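Local coordinates for lectin-like protein (Entamoeba histolytica HM-1:IMSS-A, PDB 5ZBT) that is of unknown function but forms the legume lectin-like domain of a longer ERGIC-53-like protein and may bind D-mannose, at residues A[124-129]-A[184-189]; A[86-91]-A[96-101]; A[28-33]-A[54-59]; A[208-213]-A[225-230]. All blocks are in the same frame, centred on the assembly; numbering follows the deposited sequence.

Contact 1: A[124-129]-A[184-189]; sequences IFINFE and IEIMVN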
loop_
_atom_site.group_PDB
_atom_site.type_symbol
_atom_site.label_atom_id
_atom_site.label_comp_id
_atom_site.label_asym_id
_atom_site.label_seq_id
_atom_site.Cartn_x
_atom_site.Cartn_y
_atom_site.Cartn_z
ATOM N N ILE A 124 5.263 -2.589 -1.377
ATOM C CA ILE A 124 4.350 -3.109 -2.396
ATOM C C ILE A 124 3.782 -1.903 -3.129
ATOM O O ILE A 124 3.127 -1.048 -2.514
ATOM C CB ILE A 124 3.232 -3.970 -1.777
ATOM C CG1 ILE A 124 3.840 -5.039 -0.876
ATOM C CG2 ILE A 124 2.375 -4.623 -2.831
ATOM C CD1 ILE A 124 3.015 -5.339 0.330
ATOM N N PHE A 125 4.038 -1.823 -4.437
ATOM C CA PHE A 125 3.755 -0.625 -5.214
ATOM C C PHE A 125 2.784 -0.938 -6.342
ATOM O O PHE A 125 2.899 -1.973 -7.009
ATOM C CB PHE A 125 5.045 -0.018 -5.799
ATOM C CG PHE A 125 6.155 0.151 -4.789
ATOM C CD1 PHE A 125 5.925 0.790 -3.576
ATOM C CD2 PHE A 125 7.423 -0.333 -5.048
ATOM C CE1 PHE A 125 6.948 0.953 -2.642
ATOM C CE2 PHE A 125 8.451 -0.189 -4.113
ATOM C CZ PHE A 125 8.207 0.463 -2.912
ATOM N N ILE A 126 1.826 -0.038 -6.544
ATOM C CA ILE A 126 0.980 -0.018 -7.728
ATOM C C ILE A 126 1.373 1.218 -8.516
ATOM O O ILE A 126 1.227 2.343 -8.023
ATOM C CB ILE A 126 -0.515 0.018 -7.377
ATOM C CG1 ILE A 126 -0.885 -1.097 -6.390
ATOM C CG2 ILE A 126 -1.359 -0.068 -8.656
ATOM C CD1 ILE A 126 -2.379 -1.082 -5.979
ATOM N N ASN A 127 1.889 1.026 -9.725
ATOM C CA ASN A 127 2.434 2.133 -10.503
ATOM C C ASN A 127 1.629 2.337 -11.779
ATOM O O ASN A 127 1.446 1.393 -12.555
ATOM C CB ASN A 127 3.896 1.886 -10.843
ATOM C CG ASN A 127 4.446 2.961 -11.736
ATOM O OD1 ASN A 127 4.653 4.077 -11.293
ATOM N ND2 ASN A 127 4.650 2.647 -13.009
ATOM N N PHE A 128 1.139 3.572 -11.983
ATOM C CA PHE A 128 0.480 3.995 -13.221
ATOM C C PHE A 128 1.366 4.867 -14.111
ATOM O O PHE A 128 1.104 4.958 -15.320
ATOM C CB PHE A 128 -0.807 4.792 -12.921
ATOM C CG PHE A 128 -1.877 4.005 -12.221
ATOM C CD1 PHE A 128 -1.859 3.864 -10.833
ATOM C CD2 PHE A 128 -2.913 3.425 -12.940
ATOM C CE1 PHE A 128 -2.849 3.143 -10.180
ATOM C CE2 PHE A 128 -3.918 2.705 -12.300
ATOM C CZ PHE A 128 -3.890 2.556 -10.917
ATOM N N GLU A 129 2.391 5.508 -13.540
ATOM C CA GLU A 129 3.238 6.446 -14.270
ATOM C C GLU A 129 4.047 5.727 -15.347
ATOM O O GLU A 129 4.775 4.773 -15.055
ATOM C CB GLU A 129 4.168 7.156 -13.290
ATOM C CG GLU A 129 4.995 8.292 -13.888
ATOM C CD GLU A 129 4.308 9.643 -13.797
ATOM O OE1 GLU A 129 4.960 10.657 -14.098
ATOM O OE2 GLU A 129 3.120 9.702 -13.423
ATOM N N ILE A 184 0.701 -11.731 -3.232
ATOM C CA ILE A 184 -0.001 -10.511 -3.615
ATOM C C ILE A 184 -1.038 -10.882 -4.662
ATOM O O ILE A 184 -0.710 -11.521 -5.671
ATOM C CB ILE A 184 0.952 -9.442 -4.182
ATOM C CG1 ILE A 184 2.208 -9.284 -3.316
ATOM C CG2 ILE A 184 0.228 -8.118 -4.335
ATOM C CD1 ILE A 184 1.954 -8.771 -1.937
ATOM N N GLU A 185 -2.284 -10.482 -4.420
ATOM C CA GLU A 185 -3.370 -10.606 -5.371
ATOM C C GLU A 185 -4.072 -9.265 -5.441
ATOM O O GLU A 185 -3.889 -8.411 -4.573
ATOM C CB GLU A 185 -4.362 -11.708 -4.960
ATOM C CG GLU A 185 -3.735 -13.090 -4.965
ATOM C CD GLU A 185 -4.459 -14.096 -4.096
ATOM O OE1 GLU A 185 -5.489 -13.735 -3.473
ATOM O OE2 GLU A 185 -3.999 -15.258 -4.053
ATOM N N ILE A 186 -4.875 -9.071 -6.477
ATOM C CA ILE A 186 -5.702 -7.874 -6.547
ATOM C C ILE A 186 -7.072 -8.247 -7.100
ATOM O O ILE A 186 -7.175 -8.963 -8.098
ATOM C CB ILE A 186 -5.045 -6.738 -7.359
ATOM C CG1 ILE A 186 -5.868 -5.454 -7.188
ATOM C CG2 ILE A 186 -4.917 -7.088 -8.820
ATOM C CD1 ILE A 186 -5.055 -4.182 -7.235
ATOM N N MET A 187 -8.118 -7.809 -6.404
ATOM C CA MET A 187 -9.499 -8.072 -6.791
ATOM C C MET A 187 -9.992 -6.902 -7.631
ATOM O O MET A 187 -10.150 -5.786 -7.126
ATOM C CB MET A 187 -10.386 -8.283 -5.561
ATOM C CG MET A 187 -11.766 -8.889 -5.898
ATOM S SD MET A 187 -12.898 -7.752 -6.774
ATOM C CE MET A 187 -12.963 -6.393 -5.611
ATOM N N VAL A 188 -10.259 -7.163 -8.908
ATOM C CA VAL A 188 -10.725 -6.145 -9.840
ATOM C C VAL A 188 -11.979 -6.664 -10.522
ATOM O O VAL A 188 -11.961 -7.760 -11.091
ATOM C CB VAL A 188 -9.654 -5.794 -10.889
ATOM C CG1 VAL A 188 -10.166 -4.706 -11.821
ATOM C CG2 VAL A 188 -8.361 -5.363 -10.211
ATOM N N ASN A 189 -13.060 -5.886 -10.467
ATOM C CA ASN A 189 -14.317 -6.231 -11.138
ATOM C C ASN A 189 -14.768 -7.652 -10.796
ATOM O O ASN A 189 -15.002 -8.486 -11.673
ATOM C CB ASN A 189 -14.185 -6.043 -12.642
ATOM C CG ASN A 189 -14.117 -4.587 -13.024
ATOM O OD1 ASN A 189 -14.884 -3.774 -12.506
ATOM N ND2 ASN A 189 -13.191 -4.239 -13.913
#

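Contact 2: A[86-91]-A[96-101]; sequences LNIICK and GGMGVW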
loop_
_atom_site.group_PDB
_atom_site.type_symbol
_atom_site.label_atom_id
_atom_site.label_comp_id
_atom_site.label_asym_id
_atom_site.label_seq_id
_atom_site.Cartn_x
_atom_site.Cartn_y
_atom_site.Cartn_z
ATOM N N LEU A 86 -9.333 0.365 -2.782
ATOM C CA LEU A 86 -8.873 1.559 -3.480
ATOM C C LEU A 86 -10.033 2.403 -3.987
ATOM O O LEU A 86 -11.065 1.880 -4.416
ATOM C CB LEU A 86 -8.006 1.166 -4.676
ATOM C CG LEU A 86 -6.509 0.901 -4.531
ATOM C CD1 LEU A 86 -6.192 0.233 -3.236
ATOM C CD2 LEU A 86 -6.078 0.023 -5.682
ATOM N N ASN A 87 -9.836 3.726 -3.967
ATOM C CA ASN A 87 -10.755 4.695 -4.586
ATOM C C ASN A 87 -9.875 5.759 -5.253
ATOM O O ASN A 87 -9.524 6.767 -4.630
ATOM C CB ASN A 87 -11.692 5.293 -3.539
ATOM C CG ASN A 87 -12.784 6.173 -4.143
ATOM O OD1 ASN A 87 -12.851 6.369 -5.354
ATOM N ND2 ASN A 87 -13.644 6.712 -3.285
ATOM N N ILE A 88 -9.491 5.519 -6.507
ATOM C CA ILE A 88 -8.527 6.363 -7.218
ATOM C C ILE A 88 -9.255 7.125 -8.326
ATOM O O ILE A 88 -9.968 6.524 -9.137
ATOM C CB ILE A 88 -7.362 5.529 -7.788
ATOM C CG1 ILE A 88 -6.599 4.814 -6.673
ATOM C CG2 ILE A 88 -6.375 6.405 -8.558
ATOM C CD1 ILE A 88 -5.657 3.738 -7.201
ATOM N N ILE A 89 -9.074 8.443 -8.365
ATOM C CA ILE A 89 -9.753 9.310 -9.329
ATOM C C ILE A 89 -8.726 9.871 -10.301
ATOM O O ILE A 89 -7.716 10.449 -9.881
ATOM C CB ILE A 89 -10.517 10.455 -8.638
ATOM C CG1 ILE A 89 -11.548 9.903 -7.655
ATOM C CG2 ILE A 89 -11.210 11.318 -9.670
ATOM C CD1 ILE A 89 -12.409 8.814 -8.256
ATOM N N CYS A 90 -8.996 9.717 -11.600
ATOM C CA CYS A 90 -8.158 10.270 -12.662
ATOM C C CYS A 90 -9.046 10.766 -13.789
ATOM O O CYS A 90 -9.734 9.958 -14.425
ATOM C CB CYS A 90 -7.182 9.226 -13.203
ATOM S SG CYS A 90 -6.456 8.160 -11.935
ATOM N N LYS A 91 -9.024 12.083 -14.041
ATOM C CA LYS A 91 -9.759 12.646 -15.176
ATOM C C LYS A 91 -9.380 11.951 -16.471
ATOM O O LYS A 91 -10.254 11.533 -17.242
ATOM C CB LYS A 91 -9.503 14.150 -15.300
ATOM N N GLY A 96 1.629 8.795 -11.264
ATOM C CA GLY A 96 2.145 8.389 -9.969
ATOM C C GLY A 96 1.818 6.949 -9.611
ATOM O O GLY A 96 1.661 6.072 -10.470
ATOM N N GLY A 97 1.734 6.703 -8.308
ATOM C CA GLY A 97 1.393 5.386 -7.808
ATOM C C GLY A 97 1.238 5.402 -6.303
ATOM O O GLY A 97 1.356 6.439 -5.654
ATOM N N MET A 98 1.016 4.216 -5.759
ATOM C CA MET A 98 0.699 3.985 -4.358
ATOM C C MET A 98 1.636 2.928 -3.802
ATOM O O MET A 98 2.004 1.990 -4.507
ATOM C CB MET A 98 -0.721 3.451 -4.195
ATOM C CG MET A 98 -1.761 4.399 -3.706
ATOM S SD MET A 98 -3.264 3.403 -3.522
ATOM C CE MET A 98 -2.841 2.547 -2.005
ATOM N N GLY A 99 1.972 3.043 -2.532
ATOM C CA GLY A 99 2.760 2.023 -1.863
ATOM C C GLY A 99 2.125 1.580 -0.565
ATOM O O GLY A 99 1.576 2.394 0.182
ATOM N N VAL A 100 2.200 0.279 -0.303
ATOM C CA VAL A 100 1.917 -0.271 1.013
ATOM C C VAL A 100 3.219 -0.842 1.559
ATOM O O VAL A 100 3.957 -1.527 0.844
ATOM C CB VAL A 100 0.805 -1.327 0.969
ATOM C CG1 VAL A 100 0.493 -1.831 2.414
ATOM C CG2 VAL A 100 -0.427 -0.746 0.317
ATOM N N TRP A 101 3.515 -0.543 2.809
ATOM C CA TRP A 101 4.864 -0.709 3.313
ATOM C C TRP A 101 4.844 -1.535 4.587
ATOM O O TRP A 101 3.999 -1.321 5.455
ATOM C CB TRP A 101 5.510 0.655 3.589
ATOM C CG TRP A 101 5.627 1.586 2.392
ATOM C CD1 TRP A 101 4.633 2.364 1.834
ATOM C CD2 TRP A 101 6.824 1.870 1.648
ATOM N NE1 TRP A 101 5.146 3.101 0.788
ATOM C CE2 TRP A 101 6.486 2.815 0.654
ATOM C CE3 TRP A 101 8.155 1.413 1.729
ATOM C CZ2 TRP A 101 7.427 3.307 -0.255
ATOM C CZ3 TRP A 101 9.090 1.909 0.824
ATOM C CH2 TRP A 101 8.716 2.847 -0.153
#

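Contact 3: A[28-33]-A[54-59]; sequences LSFREP and NYVQIT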
loop_
_atom_site.group_PDB
_atom_site.type_symbol
_atom_site.label_atom_id
_atom_site.label_comp_id
_atom_site.label_asym_id
_atom_site.label_seq_id
_atom_site.Cartn_x
_atom_site.Cartn_y
_atom_site.Cartn_z
ATOM N N LEU A 28 -4.522 -1.916 13.083
ATOM C CA LEU A 28 -4.296 -1.681 11.663
ATOM C C LEU A 28 -5.555 -1.291 10.908
ATOM O O LEU A 28 -5.498 -0.445 10.014
ATOM C CB LEU A 28 -3.696 -2.942 11.004
ATOM C CG LEU A 28 -2.421 -3.529 11.601
ATOM C CD1 LEU A 28 -1.935 -4.759 10.828
ATOM C CD2 LEU A 28 -1.322 -2.469 11.669
ATOM N N SER A 29 -6.686 -1.909 11.226
ATOM C CA SER A 29 -7.858 -1.825 10.374
ATOM C C SER A 29 -8.549 -0.481 10.500
ATOM O O SER A 29 -8.600 0.106 11.582
ATOM C CB SER A 29 -8.854 -2.926 10.724
ATOM O OG SER A 29 -8.313 -4.191 10.424
ATOM N N PHE A 30 -9.072 0.008 9.376
ATOM C CA PHE A 30 -10.190 0.942 9.394
ATOM C C PHE A 30 -11.183 0.496 8.335
ATOM O O PHE A 30 -10.834 0.358 7.157
ATOM C CB PHE A 30 -9.765 2.399 9.187
ATOM C CG PHE A 30 -8.816 2.631 8.045
ATOM C CD1 PHE A 30 -7.441 2.522 8.232
ATOM C CD2 PHE A 30 -9.291 3.059 6.815
ATOM C CE1 PHE A 30 -6.561 2.774 7.193
ATOM C CE2 PHE A 30 -8.421 3.324 5.765
ATOM C CZ PHE A 30 -7.054 3.176 5.952
ATOM N N ARG A 31 -12.404 0.240 8.767
ATOM C CA ARG A 31 -13.448 -0.346 7.948
ATOM C C ARG A 31 -14.517 0.692 7.642
ATOM O O ARG A 31 -14.547 1.779 8.224
ATOM C CB ARG A 31 -14.051 -1.564 8.658
ATOM C CG ARG A 31 -13.009 -2.640 8.973
ATOM C CD ARG A 31 -13.583 -3.799 9.776
ATOM N NE ARG A 31 -12.568 -4.371 10.661
ATOM C CZ ARG A 31 -12.272 -3.892 11.870
ATOM N NH1 ARG A 31 -11.323 -4.465 12.604
ATOM N NH2 ARG A 31 -12.925 -2.834 12.344
ATOM N N GLU A 32 -15.404 0.331 6.690
ATOM C CA GLU A 32 -16.544 1.131 6.246
ATOM C C GLU A 32 -17.727 0.920 7.183
ATOM O O GLU A 32 -18.087 -0.232 7.465
ATOM C CB GLU A 32 -16.946 0.762 4.827
ATOM C CG GLU A 32 -15.933 1.148 3.757
ATOM C CD GLU A 32 -16.574 1.309 2.374
ATOM O OE1 GLU A 32 -16.305 0.467 1.477
ATOM O OE2 GLU A 32 -17.355 2.277 2.189
ATOM N N PRO A 33 -18.359 1.995 7.682
ATOM C CA PRO A 33 -18.005 3.385 7.365
ATOM C C PRO A 33 -16.805 3.896 8.180
ATOM O O PRO A 33 -16.604 3.454 9.316
ATOM C CB PRO A 33 -19.280 4.150 7.729
ATOM C CG PRO A 33 -19.844 3.366 8.892
ATOM C CD PRO A 33 -19.472 1.912 8.650
ATOM N N ASN A 54 -16.424 8.854 3.497
ATOM C CA ASN A 54 -16.415 7.595 2.756
ATOM C C ASN A 54 -15.024 7.081 2.377
ATOM O O ASN A 54 -14.934 6.018 1.757
ATOM C CB ASN A 54 -17.250 7.729 1.480
ATOM C CG ASN A 54 -18.665 8.206 1.754
ATOM O OD1 ASN A 54 -19.268 7.836 2.764
ATOM N ND2 ASN A 54 -19.208 9.031 0.850
ATOM N N TYR A 55 -13.946 7.790 2.714
ATOM C CA TYR A 55 -12.615 7.372 2.278
ATOM C C TYR A 55 -11.572 8.215 2.998
ATOM O O TYR A 55 -11.877 9.281 3.550
ATOM C CB TYR A 55 -12.446 7.493 0.746
ATOM C CG TYR A 55 -12.737 8.881 0.217
ATOM C CD1 TYR A 55 -11.738 9.851 0.156
ATOM C CD2 TYR A 55 -14.020 9.240 -0.179
ATOM C CE1 TYR A 55 -12.009 11.131 -0.311
ATOM C CE2 TYR A 55 -14.306 10.530 -0.642
ATOM C CZ TYR A 55 -13.297 11.462 -0.706
ATOM O OH TYR A 55 -13.576 12.731 -1.170
ATOM N N VAL A 56 -10.337 7.710 3.002
ATOM C CA VAL A 56 -9.171 8.475 3.421
ATOM C C VAL A 56 -8.469 8.965 2.157
ATOM O O VAL A 56 -8.049 8.161 1.311
ATOM C CB VAL A 56 -8.229 7.635 4.297
ATOM C CG1 VAL A 56 -7.024 8.472 4.769
ATOM C CG2 VAL A 56 -8.985 7.036 5.491
ATOM N N GLN A 57 -8.369 10.283 2.005
ATOM C CA GLN A 57 -7.609 10.859 0.903
ATOM C C GLN A 57 -6.131 10.753 1.227
ATOM O O GLN A 57 -5.697 11.196 2.296
ATOM C CB GLN A 57 -7.993 12.317 0.667
ATOM C CG GLN A 57 -7.108 13.027 -0.352
ATOM C CD GLN A 57 -7.344 14.551 -0.375
ATOM O OE1 GLN A 57 -8.373 15.018 -0.876
ATOM N NE2 GLN A 57 -6.412 15.317 0.195
ATOM N N ILE A 58 -5.371 10.129 0.332
ATOM C CA ILE A 58 -3.916 10.116 0.447
ATOM C C ILE A 58 -3.303 11.312 -0.277
ATOM O O ILE A 58 -2.540 12.074 0.322
ATOM C CB ILE A 58 -3.357 8.767 -0.067
ATOM C CG1 ILE A 58 -4.160 7.607 0.520
ATOM C CG2 ILE A 58 -1.870 8.574 0.338
ATOM C CD1 ILE A 58 -3.988 7.504 2.036
ATOM N N THR A 59 -3.640 11.516 -1.563
ATOM C CA THR A 59 -3.309 12.741 -2.289
ATOM C C THR A 59 -4.555 13.361 -2.907
ATOM O O THR A 59 -5.412 12.642 -3.439
ATOM C CB THR A 59 -2.287 12.521 -3.429
ATOM O OG1 THR A 59 -2.780 11.543 -4.364
ATOM C CG2 THR A 59 -0.921 12.130 -2.912
#

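Contact 4: A[208-213]-A[225-230]; sequences LGISAT and QSLHYY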
loop_
_atom_site.group_PDB
_atom_site.type_symbol
_atom_site.label_atom_id
_atom_site.label_comp_id
_atom_site.label_asym_id
_atom_site.label_seq_id
_atom_site.Cartn_x
_atom_site.Cartn_y
_atom_site.Cartn_z
ATOM N N LEU A 208 2.990 -0.681 9.553
ATOM C CA LEU A 208 2.263 -0.669 8.295
ATOM C C LEU A 208 2.147 0.770 7.803
ATOM O O LEU A 208 1.629 1.640 8.518
ATOM C CB LEU A 208 0.878 -1.296 8.457
ATOM C CG LEU A 208 0.100 -1.363 7.141
ATOM C CD1 LEU A 208 0.823 -2.289 6.155
ATOM C CD2 LEU A 208 -1.303 -1.834 7.375
ATOM N N GLY A 209 2.627 1.026 6.592
ATOM C CA GLY A 209 2.531 2.342 5.991
ATOM C C GLY A 209 1.749 2.319 4.690
ATOM O O GLY A 209 1.682 1.297 3.999
ATOM N N ILE A 210 1.147 3.457 4.365
ATOM C CA ILE A 210 0.531 3.688 3.066
ATOM C C ILE A 210 1.064 5.014 2.547
ATOM O O ILE A 210 1.233 5.965 3.319
ATOM C CB ILE A 210 -1.014 3.701 3.145
ATOM C CG1 ILE A 210 -1.532 2.385 3.721
ATOM C CG2 ILE A 210 -1.658 3.955 1.752
ATOM C CD1 ILE A 210 -2.982 2.425 4.125
ATOM N N SER A 211 1.354 5.070 1.248
ATOM C CA SER A 211 1.901 6.272 0.632
ATOM C C SER A 211 1.429 6.364 -0.809
ATOM O O SER A 211 0.966 5.380 -1.399
ATOM C CB SER A 211 3.426 6.277 0.664
ATOM O OG SER A 211 3.924 5.358 -0.284
ATOM N N ALA A 212 1.573 7.559 -1.384
ATOM C CA ALA A 212 1.239 7.724 -2.787
ATOM C C ALA A 212 1.869 9.002 -3.307
ATOM O O ALA A 212 2.120 9.944 -2.554
ATOM C CB ALA A 212 -0.283 7.752 -3.022
ATOM N N THR A 213 2.110 9.023 -4.606
ATOM C CA THR A 213 2.533 10.229 -5.296
ATOM C C THR A 213 1.683 10.380 -6.549
ATOM O O THR A 213 1.304 9.385 -7.171
ATOM C CB THR A 213 4.025 10.173 -5.657
ATOM O OG1 THR A 213 4.404 11.391 -6.296
ATOM C CG2 THR A 213 4.322 9.003 -6.605
ATOM N N GLN A 225 -10.565 3.416 0.527
ATOM C CA GLN A 225 -11.880 3.217 1.122
ATOM C C GLN A 225 -11.805 2.530 2.476
ATOM O O GLN A 225 -12.560 2.879 3.388
ATOM C CB GLN A 225 -12.757 2.389 0.194
ATOM C CG GLN A 225 -13.266 3.152 -0.980
ATOM C CD GLN A 225 -14.764 3.086 -1.071
ATOM O OE1 GLN A 225 -15.322 2.081 -1.528
ATOM N NE2 GLN A 225 -15.437 4.159 -0.632
ATOM N N SER A 226 -10.944 1.525 2.613
ATOM C CA SER A 226 -10.888 0.736 3.838
ATOM C C SER A 226 -9.628 -0.108 3.837
ATOM O O SER A 226 -9.032 -0.383 2.790
ATOM C CB SER A 226 -12.107 -0.175 3.988
ATOM O OG SER A 226 -12.176 -1.061 2.894
ATOM N N LEU A 227 -9.247 -0.527 5.036
ATOM C CA LEU A 227 -8.143 -1.450 5.234
ATOM C C LEU A 227 -8.588 -2.460 6.283
ATOM O O LEU A 227 -8.964 -2.076 7.401
ATOM C CB LEU A 227 -6.880 -0.704 5.665
ATOM C CG LEU A 227 -5.678 -1.576 6.035
ATOM C CD1 LEU A 227 -5.139 -2.367 4.823
ATOM C CD2 LEU A 227 -4.604 -0.685 6.613
ATOM N N HIS A 228 -8.606 -3.740 5.905
ATOM C CA HIS A 228 -8.957 -4.822 6.818
ATOM C C HIS A 228 -7.727 -5.677 7.036
ATOM O O HIS A 228 -7.066 -6.076 6.071
ATOM C CB HIS A 228 -10.074 -5.726 6.280
ATOM C CG HIS A 228 -11.400 -5.057 6.128
ATOM N ND1 HIS A 228 -11.664 -4.144 5.128
ATOM C CD2 HIS A 228 -12.556 -5.203 6.817
ATOM C CE1 HIS A 228 -12.914 -3.729 5.228
ATOM N NE2 HIS A 228 -13.478 -4.357 6.244
ATOM N N TYR A 229 -7.440 -5.964 8.296
ATOM C CA TYR A 229 -6.482 -6.981 8.681
ATOM C C TYR A 229 -7.264 -8.204 9.149
ATOM O O TYR A 229 -8.181 -8.081 9.961
ATOM C CB TYR A 229 -5.557 -6.451 9.778
ATOM C CG TYR A 229 -4.973 -7.523 10.657
ATOM C CD1 TYR A 229 -4.230 -8.559 10.112
ATOM C CD2 TYR A 229 -5.167 -7.509 12.036
ATOM C CE1 TYR A 229 -3.696 -9.562 10.906
ATOM C CE2 TYR A 229 -4.632 -8.511 12.842
ATOM C CZ TYR A 229 -3.893 -9.538 12.263
ATOM O OH TYR A 229 -3.348 -10.553 13.026
ATOM N N TYR A 230 -6.935 -9.371 8.600
ATOM C CA TYR A 230 -7.536 -10.631 9.008
ATOM C C TYR A 230 -6.434 -11.603 9.380
ATOM O O TYR A 230 -5.431 -11.722 8.668
ATOM C CB TYR A 230 -8.405 -11.248 7.911
ATOM C CG TYR A 230 -9.659 -10.464 7.623
ATOM C CD1 TYR A 230 -10.676 -10.367 8.570
ATOM C CD2 TYR A 230 -9.833 -9.819 6.402
ATOM C CE1 TYR A 230 -11.830 -9.638 8.306
ATOM C CE2 TYR A 230 -10.988 -9.087 6.130
ATOM C CZ TYR A 230 -11.974 -9.000 7.086
ATOM O OH TYR A 230 -13.112 -8.276 6.816
#

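Contact 1: A[124-129]-A[184-189]
Ile124 and Ile126 face Ile184 and Ile186 in a purely apolar contact across the interior of a beta sandwich, where strand 122-127 of one sheet looks onto strand 181-188 of the other. The meeting is between delta methyls: CD1 of Ile124 lies 4.2 Å from CD1 of Ile184, and CD1 of Ile126 lies 4.3 Å from CD1 of Ile186. The strands themselves stay well apart, with 8.7 Å between the CA atoms of Ile124 and Ile184 and 10.4 Å between those of Ile126 and Ile186, so the two segments draw apart from the first pair to the second. Ile126 spans its share of the wider gap with CD1 anti to CA (chi2 179°). Such interlayer packing builds the core of the legume lectin-like fold, two antiparallel sheets laid face to face. Isoleucine suits these places because its beta branch fits an extended backbone while its longer arm reaches the opposite layer. Ile136 of strand 135-142 touches both Ile126 and Ile186 and so fills in beside the second pair. Phe125 alternates to the outer face of its sheet, where it stacks on Phe113. At the strand end, the side-chain amide of Asn127 reaches forward, ND2 donating to Glu129 O at 3.0 Å with an N-H...O angle of 154°, the donor being tilted from the carbonyl plane.

Contact 2: A[86-91]-A[96-101]
Met98 bridges to Leu86 and Ile88 through its sulfur, joining the two sheets of the domain. Ahead of it comes Gly96, whose positive phi (65°) is a conformation that glycine adopts easily; its N is hydrogen-bonded to the carboxylate of Glu129. Gly97 then runs almost fully extended into the strand. At Met98 the flexible thioether turns inward: with SD anti to CA (chi2 -176°), SD comes 4.2 Å from Leu86 CG and 4.4 Å from Ile88 CD1. A long unbranched side chain is apt here, since 9.9 Å separate the CA atoms of Leu86 and Met98. Gly99 carries no side chain, which lets the indole of Trp101 fold back over it until NE1 is 3.7 Å from Gly99 CA. Val100 points inward again, onto Leu84 and Leu208, whereas Trp101 alternates outward, its NE1 hydrogen-bonded to Ser211 OG and its ring edge-to-face with Phe125 and Tyr119. Between the segments the chain passes from one sheet to the other through a short loop pinched by the Cys90-Cys94 disulfide, and the buried aliphatic and sulfur packing beside that crossing belongs to the core of a legume lectin-like beta sandwich.

Contact 3: A[28-33]-A[54-59]
Phe30 overlaps Val56 at one ring carbon, CE2 of Phe30 lying 3.8 Å from CG2 of Val56. The methyl approaches the ring obliquely. Phe30 holds CG between its backbone N and carbonyl carbon (chi1 47°), a crowded position that swings the ring inward from a segment without regular structure. On the other side, Val56 sets CG1 anti to its backbone N (chi1 -178°), which leaves CG2 beside that N as the branch that meets the ring. A flat aromatic group spans the 9.7 Å between the CA atoms of Phe30 and Val56, while a compact valine suits the strand it meets. Met69 of strand 66-71 touches both residues, and Val39 of helix 36-42 also packs on Phe30. At the more exposed end the relation is loose: Glu32 OE2 comes no nearer than 4.5 Å to Asn54 O, an approach of two acceptor oxygens and not a bond. Within the first segment, Ser29 CB sits 3.4 Å above the guanidinium plane of Arg31, toward its rim, and that group forms a salt bridge with Asp26. The backbones of both segments pair with strand 220-231, Phe30 with Leu227 and Val56 with Val224, and Ser29 OG is hydrogen-bonded to Tyr229 N. The N-terminal arm thus lines up beside the same strand as 56-59, and Phe30 packs between residues of both sheets of the legume lectin-like sandwich.

Contact 4: A[208-213]-A[225-230]
Apolar packing carries the whole contact between Leu208, Ile210 and Leu227. Leu208 and Leu227 reach toward each other tip to tip, with 3.6 Å between Leu208 CD2 and Leu227 CD2. CG is anti to the backbone N in both leucines (chi1 -177° for Leu208 and 174° for Leu227), and chi2 near 65° puts CD2 anti to CA, which makes CD2 the far tip of each. The same Leu227 CD2 also lies 4.3 Å from Ile210 CD1, so a single methyl takes on two partners from the facing strand. Such reach is needed, for the CA atoms of Ile210 and Leu227 are 10.3 Å apart and those of Leu208 and Leu227 10.9 Å. Leucine and isoleucine suit a buried interlayer position because they fill it with carbon and leave no polar group to satisfy. Tyr229 starts out toward the other strand, but its ring leads away and rests on Leu77 and Phe80.

Polar interactions lie off the interlayer face. Ser211, on the reverse face of its strand from Ile210, is hydrogen-bonded through OG to the carbonyl of Phe113, while Gln225 NE2 makes a weak hydrogen bond to Asn54 O.

Backbone bonding tells where the strands belong. Strand 207-213 runs between 66-71 and 97-103, with Ile210 bonded to Met69 and Gly209 to Trp101; in the second sheet, strand 220-231 is flanked by 56-59 and 80-90. Tyr43 of strand 43-46 touches both Leu208 and Leu227 and packs beside their meeting point.

Contacts 1, 2 and 4 each pack side chains of one sheet against the other, and contact 3 adds the N-terminal arm to the same core. Contacts 1 and 2 have centres about 9 Å apart and join along neighbouring strands, Ile124 O lying 2.7 Å from Val100 N. Contact 2 continues into contact 4, about 11 Å away between centres, where Gly99 N is 2.8 Å from Ser211 O. Contacts 3 and 4 are closer, about 8 Å between centres, whereas contacts 1 and 3 stand about 17 Å apart without touching. Contacts 1, 2 and 4 are thus linked through neighbouring strands, and contact 3 lies beside contact 4.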